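Local structure of glycosyl hydrolase family 88 (Pedobacter heparinus, 3WIW) at residues 286-291 with 333-338; 316-321 with 385-390. The protein acts as an unsaturated glucuronyl hydrolase with specificity for heparin, probably releasing unsaturated uronic acid from the fragments that lyases leave. All coordinates share one frame; numbering follows the deposited sequence. Where two conformers were deposited one is given.

Contact 1 (286-291 with 333-338); sequences ADKIPL and AEDILK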
loop_
_atom_site.group_PDB
_atom_site.type_symbol
_atom_site.label_atom_id
_atom_site.label_comp_id
_atom_site.label_asym_id
_atom_site.label_seq_id
_atom_site.Cartn_x
_atom_site.Cartn_y
_atom_site.Cartn_z
ATOM N N ALA A 286 21.347 7.444 -1.588
ATOM C CA ALA A 286 21.477 8.195 -2.828
ATOM C C ALA A 286 20.479 7.776 -3.914
ATOM O O ALA A 286 20.006 8.623 -4.672
ATOM C CB ALA A 286 22.885 8.103 -3.362
ATOM N N ASP A 287 20.181 6.481 -4.009
ATOM C CA ASP A 287 19.290 6.000 -5.070
ATOM C C ASP A 287 17.815 6.039 -4.657
ATOM O O ASP A 287 16.959 5.611 -5.421
ATOM C CB ASP A 287 19.678 4.594 -5.548
ATOM C CG ASP A 287 19.523 3.525 -4.484
ATOM O OD1 ASP A 287 18.890 3.767 -3.439
ATOM O OD2 ASP A 287 20.020 2.410 -4.728
ATOM N N LYS A 288 17.532 6.525 -3.446
ATOM C CA LYS A 288 16.175 6.788 -2.952
ATOM C C LYS A 288 15.331 5.549 -2.669
ATOM O O LYS A 288 14.123 5.667 -2.505
ATOM C CB LYS A 288 15.443 7.785 -3.863
ATOM C CG LYS A 288 16.181 9.117 -3.908
ATOM C CD LYS A 288 15.545 10.120 -4.836
ATOM C CE LYS A 288 16.248 11.445 -4.721
ATOM N NZ LYS A 288 17.656 11.285 -5.179
ATOM N N ILE A 289 15.961 4.378 -2.548
ATOM C CA ILE A 289 15.251 3.200 -2.077
ATOM C C ILE A 289 15.560 3.044 -0.588
ATOM O O ILE A 289 16.711 2.812 -0.225
ATOM C CB ILE A 289 15.651 1.929 -2.831
ATOM C CG1 ILE A 289 15.657 2.160 -4.341
ATOM C CG2 ILE A 289 14.729 0.773 -2.401
ATOM C CD1 ILE A 289 14.328 2.715 -4.897
ATOM N N PRO A 290 14.566 3.260 0.276
ATOM C CA PRO A 290 14.918 3.328 1.707
ATOM C C PRO A 290 15.545 2.065 2.284
ATOM O O PRO A 290 15.278 0.953 1.831
ATOM C CB PRO A 290 13.557 3.567 2.398
ATOM C CG PRO A 290 12.720 4.230 1.330
ATOM C CD PRO A 290 13.137 3.558 0.044
ATOM N N LEU A 291 16.397 2.246 3.291
ATOM C CA LEU A 291 16.737 1.138 4.183
ATOM C C LEU A 291 15.456 0.600 4.813
ATOM O O LEU A 291 14.478 1.321 4.962
ATOM C CB LEU A 291 17.648 1.658 5.277
ATOM C CG LEU A 291 18.849 2.493 4.811
ATOM C CD1 LEU A 291 19.665 2.953 6.044
ATOM C CD2 LEU A 291 19.690 1.742 3.772
ATOM N N ALA A 333 9.824 11.331 -6.738
ATOM C CA ALA A 333 9.122 10.119 -7.166
ATOM C C ALA A 333 9.688 9.586 -8.479
ATOM O O ALA A 333 9.880 8.387 -8.634
ATOM C CB ALA A 333 7.628 10.375 -7.315
ATOM N N GLU A 334 9.927 10.477 -9.437
ATOM C CA GLU A 334 10.509 10.082 -10.711
ATOM C C GLU A 334 11.854 9.380 -10.514
ATOM O O GLU A 334 12.138 8.355 -11.156
ATOM C CB GLU A 334 10.662 11.313 -11.598
ATOM C CG GLU A 334 11.240 11.033 -12.964
ATOM C CD GLU A 334 11.316 12.297 -13.797
ATOM O OE1 GLU A 334 10.514 12.441 -14.740
ATOM O OE2 GLU A 334 12.178 13.153 -13.505
ATOM N N ASP A 335 12.688 9.924 -9.624
ATOM C CA ASP A 335 14.002 9.331 -9.355
ATOM C C ASP A 335 13.825 7.941 -8.740
ATOM O O ASP A 335 14.534 7.007 -9.117
ATOM C CB ASP A 335 14.803 10.202 -8.393
ATOM C CG ASP A 335 15.296 11.492 -9.027
ATOM O OD1 ASP A 335 15.380 11.575 -10.279
ATOM O OD2 ASP A 335 15.619 12.431 -8.257
ATOM N N ILE A 336 12.880 7.777 -7.804
ATOM C CA ILE A 336 12.633 6.459 -7.245
ATOM C C ILE A 336 12.220 5.508 -8.356
ATOM O O ILE A 336 12.713 4.375 -8.429
ATOM C CB ILE A 336 11.485 6.481 -6.212
ATOM C CG1 ILE A 336 11.896 7.240 -4.943
ATOM C CG2 ILE A 336 11.062 5.060 -5.878
ATOM C CD1 ILE A 336 10.692 7.573 -4.035
ATOM N N LEU A 337 11.294 5.937 -9.208
ATOM C CA LEU A 337 10.823 5.057 -10.269
ATOM C C LEU A 337 11.918 4.655 -11.252
ATOM O O LEU A 337 11.936 3.510 -11.726
ATOM C CB LEU A 337 9.619 5.661 -11.000
ATOM C CG LEU A 337 8.345 5.791 -10.173
ATOM C CD1 LEU A 337 7.283 6.432 -11.052
ATOM C CD2 LEU A 337 7.909 4.426 -9.660
ATOM N N LYS A 338 12.835 5.573 -11.549
ATOM C CA LYS A 338 13.945 5.212 -12.411
ATOM C C LYS A 338 14.814 4.137 -11.760
ATOM O O LYS A 338 15.253 3.214 -12.440
ATOM C CB LYS A 338 14.744 6.442 -12.791
ATOM C CG LYS A 338 14.024 7.275 -13.832
ATOM C CD LYS A 338 14.703 8.613 -14.076
ATOM C CE LYS A 338 14.053 9.327 -15.243
ATOM N NZ LYS A 338 14.701 10.623 -15.541
#
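D335 OD2 draws two lysine ammonium groups. K331, one helical turn earlier, forms the stronger salt bridge. K288 NZ lies 3.9 Å from D335 OD2, a long ion pair across the contact. The hold of K288 is therefore largely through its aliphatic chain. K288 CD rests on D335 CB at 3.6 Å, and K288 CE is 3.7 Å from D335 OD2. The lysine runs extended from CB to CE and bends only at the last torsion (chi4 64°), where NZ turns off the line of the chain. At its base, K288 CB and K288 O both meet I336 CG1, each at 3.7 Å. In the (alpha6/alpha6)-barrel this joins the long loop between helices 265-279 and 306-322 to the flank of helix 327-340. I289 adds an apolar touch, with its CD1 4.1 Å from I336 CG2. Y345 and A309 also pack on I289. An Asx turn shapes the loop: I289 N donates to D287 OD1 at 3.1 Å, with an N-H...O angle of 168°, from above the carboxylate plane. R304 forms a salt bridge with the same oxygen, and T339 of the helix is hydrogen-bonded to D287 O.

Contact 2 (316-321 with 385-390); sequences LLDLST and LKRYAE
R387 turns CG away from its own carbonyl carbon (chi1 -69°) and then runs extended to NE, which carries its guanidinium across D318. The two flat groups stack with their planes only 4° apart. D318 OD2 sits about 3.2 Å above the guanidinium plane, toward its rim, and is 3.3 Å from R387 NH2. This salt bridge works by charge alone, since no N-H of R387 points at the oxygen. The other carboxylate oxygen, D318 OD1, lies 3.3 Å from R387 CD. Each group has a further polar partner: K260 forms a salt bridge with D318 OD2, and R387 NH2 is hydrogen-bonded to S314 O, one turn before D318. The acid thus has two basic side chains close to it, which would probably favour its ionised form.

Beside the charges the interface is apolar. L317 CB meets R387 CB at 4.1 Å. L317 CD1 packs 3.9 Å from Y388 CB, while L317 CD2 comes to the edge of the tyrosine ring, near its plane. A384 and F330 also touch L317. The axes of 316-321 and 385-390 approach to 9.7 Å and point much the same way, 32° apart. Such packing of similarly directed helices is consistent with neighbours in the inner ring of an (alpha6/alpha6)-barrel.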
loop_
_atom_site.group_PDB
_atom_site.type_symbol
_atom_site.label_atom_id
_atom_site.label_comp_id
_atom_site.label_asym_id
_atom_site.label_seq_id
_atom_site.Cartn_x
_atom_site.Cartn_y
_atom_site.Cartn_z
ATOM N N LEU A 316 3.964 10.402 -3.422
ATOM C CA LEU A 316 4.560 11.677 -3.822
ATOM C C LEU A 316 4.019 12.181 -5.151
ATOM O O LEU A 316 3.877 13.392 -5.354
ATOM C CB LEU A 316 6.089 11.599 -3.845
ATOM C CG LEU A 316 6.781 11.485 -2.485
ATOM C CD1 LEU A 316 8.273 11.411 -2.725
ATOM C CD2 LEU A 316 6.443 12.672 -1.588
ATOM N N LEU A 317 3.683 11.259 -6.052
ATOM C CA LEU A 317 3.075 11.671 -7.320
ATOM C C LEU A 317 1.697 12.304 -7.090
ATOM O O LEU A 317 1.412 13.361 -7.647
ATOM C CB LEU A 317 2.981 10.488 -8.277
ATOM C CG LEU A 317 4.340 10.044 -8.827
ATOM C CD1 LEU A 317 4.243 8.645 -9.448
ATOM C CD2 LEU A 317 4.890 11.074 -9.829
ATOM N N ASP A 318 0.857 11.696 -6.252
ATOM C CA ASP A 318 -0.406 12.349 -5.925
ATOM C C ASP A 318 -0.173 13.649 -5.150
ATOM O O ASP A 318 -0.847 14.639 -5.395
ATOM C CB ASP A 318 -1.354 11.427 -5.168
ATOM C CG ASP A 318 -2.343 10.726 -6.088
ATOM O OD1 ASP A 318 -2.089 10.616 -7.319
ATOM O OD2 ASP A 318 -3.364 10.259 -5.569
ATOM N N LEU A 319 0.790 13.665 -4.227
ATOM C CA LEU A 319 1.041 14.878 -3.458
ATOM C C LEU A 319 1.441 16.014 -4.391
ATOM O O LEU A 319 1.018 17.167 -4.201
ATOM C CB LEU A 319 2.128 14.626 -2.419
ATOM C CG LEU A 319 2.368 15.749 -1.413
ATOM C CD1 LEU A 319 1.123 16.049 -0.592
ATOM C CD2 LEU A 319 3.553 15.415 -0.499
ATOM N N SER A 320 2.252 15.684 -5.407
ATOM C CA SER A 320 2.729 16.694 -6.352
ATOM C C SER A 320 1.580 17.421 -7.078
ATOM O O SER A 320 1.728 18.589 -7.484
ATOM C CB SER A 320 3.717 16.088 -7.357
ATOM O OG SER A 320 3.071 15.409 -8.416
ATOM N N THR A 321 0.429 16.756 -7.225
ATOM C CA THR A 321 -0.704 17.357 -7.936
ATOM C C THR A 321 -1.634 18.124 -7.009
ATOM O O THR A 321 -2.521 18.853 -7.473
ATOM C CB THR A 321 -1.532 16.298 -8.695
ATOM O OG1 THR A 321 -2.222 15.457 -7.755
ATOM C CG2 THR A 321 -0.621 15.457 -9.589
ATOM N N LEU A 385 3.473 4.003 -11.637
ATOM C CA LEU A 385 3.654 4.146 -13.080
ATOM C C LEU A 385 2.410 4.762 -13.731
ATOM O O LEU A 385 2.519 5.622 -14.601
ATOM C CB LEU A 385 3.948 2.809 -13.758
ATOM C CG LEU A 385 5.246 2.099 -13.379
ATOM C CD1 LEU A 385 5.544 0.979 -14.351
ATOM C CD2 LEU A 385 6.429 3.048 -13.332
ATOM N N LYS A 386 1.229 4.322 -13.327
ATOM C CA LYS A 386 -0.001 4.874 -13.875
ATOM C C LYS A 386 -0.132 6.366 -13.510
ATOM O O LYS A 386 -0.469 7.184 -14.365
ATOM C CB LYS A 386 -1.203 4.077 -13.367
ATOM C CG LYS A 386 -2.493 4.416 -14.071
ATOM C CD LYS A 386 -3.663 3.523 -13.634
ATOM C CE LYS A 386 -3.967 3.691 -12.152
ATOM N NZ LYS A 386 -5.419 3.433 -11.869
ATOM N N ARG A 387 0.153 6.727 -12.257
ATOM C CA ARG A 387 0.093 8.132 -11.848
ATOM C C ARG A 387 1.106 9.002 -12.599
ATOM O O ARG A 387 0.805 10.125 -13.032
ATOM C CB ARG A 387 0.270 8.264 -10.330
ATOM C CG ARG A 387 -0.888 7.714 -9.556
ATOM C CD ARG A 387 -0.627 7.700 -8.050
ATOM N NE ARG A 387 -1.798 7.200 -7.327
ATOM C CZ ARG A 387 -1.984 7.318 -6.015
ATOM N NH1 ARG A 387 -3.120 6.873 -5.470
ATOM N NH2 ARG A 387 -1.053 7.881 -5.244
ATOM N N TYR A 388 2.312 8.473 -12.755
ATOM C CA TYR A 388 3.372 9.171 -13.450
ATOM C C TYR A 388 2.978 9.384 -14.915
ATOM O O TYR A 388 3.102 10.484 -15.454
ATOM C CB TYR A 388 4.669 8.360 -13.350
ATOM C CG TYR A 388 5.841 8.990 -14.063
ATOM C CD1 TYR A 388 6.660 9.895 -13.410
ATOM C CD2 TYR A 388 6.123 8.684 -15.379
ATOM C CE1 TYR A 388 7.736 10.475 -14.034
ATOM C CE2 TYR A 388 7.229 9.244 -16.024
ATOM C CZ TYR A 388 8.015 10.147 -15.346
ATOM O OH TYR A 388 9.077 10.732 -15.973
ATOM N N ALA A 389 2.529 8.323 -15.578
ATOM C CA ALA A 389 2.126 8.435 -16.969
ATOM C C ALA A 389 0.958 9.405 -17.171
ATOM O O ALA A 389 0.890 10.085 -18.196
ATOM C CB ALA A 389 1.796 7.058 -17.541
ATOM N N GLU A 390 0.050 9.480 -16.201
ATOM C CA GLU A 390 -1.078 10.398 -16.297
ATOM C C GLU A 390 -0.612 11.844 -16.217
ATOM O O GLU A 390 -1.074 12.696 -16.974
ATOM C CB GLU A 390 -2.090 10.093 -15.190
ATOM C CG GLU A 390 -3.200 11.140 -15.025
ATOM C CD GLU A 390 -4.033 11.354 -16.274
ATOM O OE1 GLU A 390 -4.094 10.439 -17.132
ATOM O OE2 GLU A 390 -4.628 12.448 -16.398
#

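In the fold
From the N terminus the segments come in the order 286-291, 316-321, 333-338, 385-390, so the two contacts cross. Contact 1 closes a loop of 41 intervening residues that includes the whole of helix 306-322 and the first turn or so of helix 327-340. Contact 2 opens inside that loop and closes after 63 intervening residues, on helix 375-392. The successive helices 306-322 and 327-340 therefore each carry one half of a different contact. The contacts also touch directly. E334 OE1 and Y388 OH are 2.6 Å apart, a probable hydrogen bond, and A333 CB packs on L317 CG at 3.6 Å. Together they tie three helices and the loop before them into one side of the barrel.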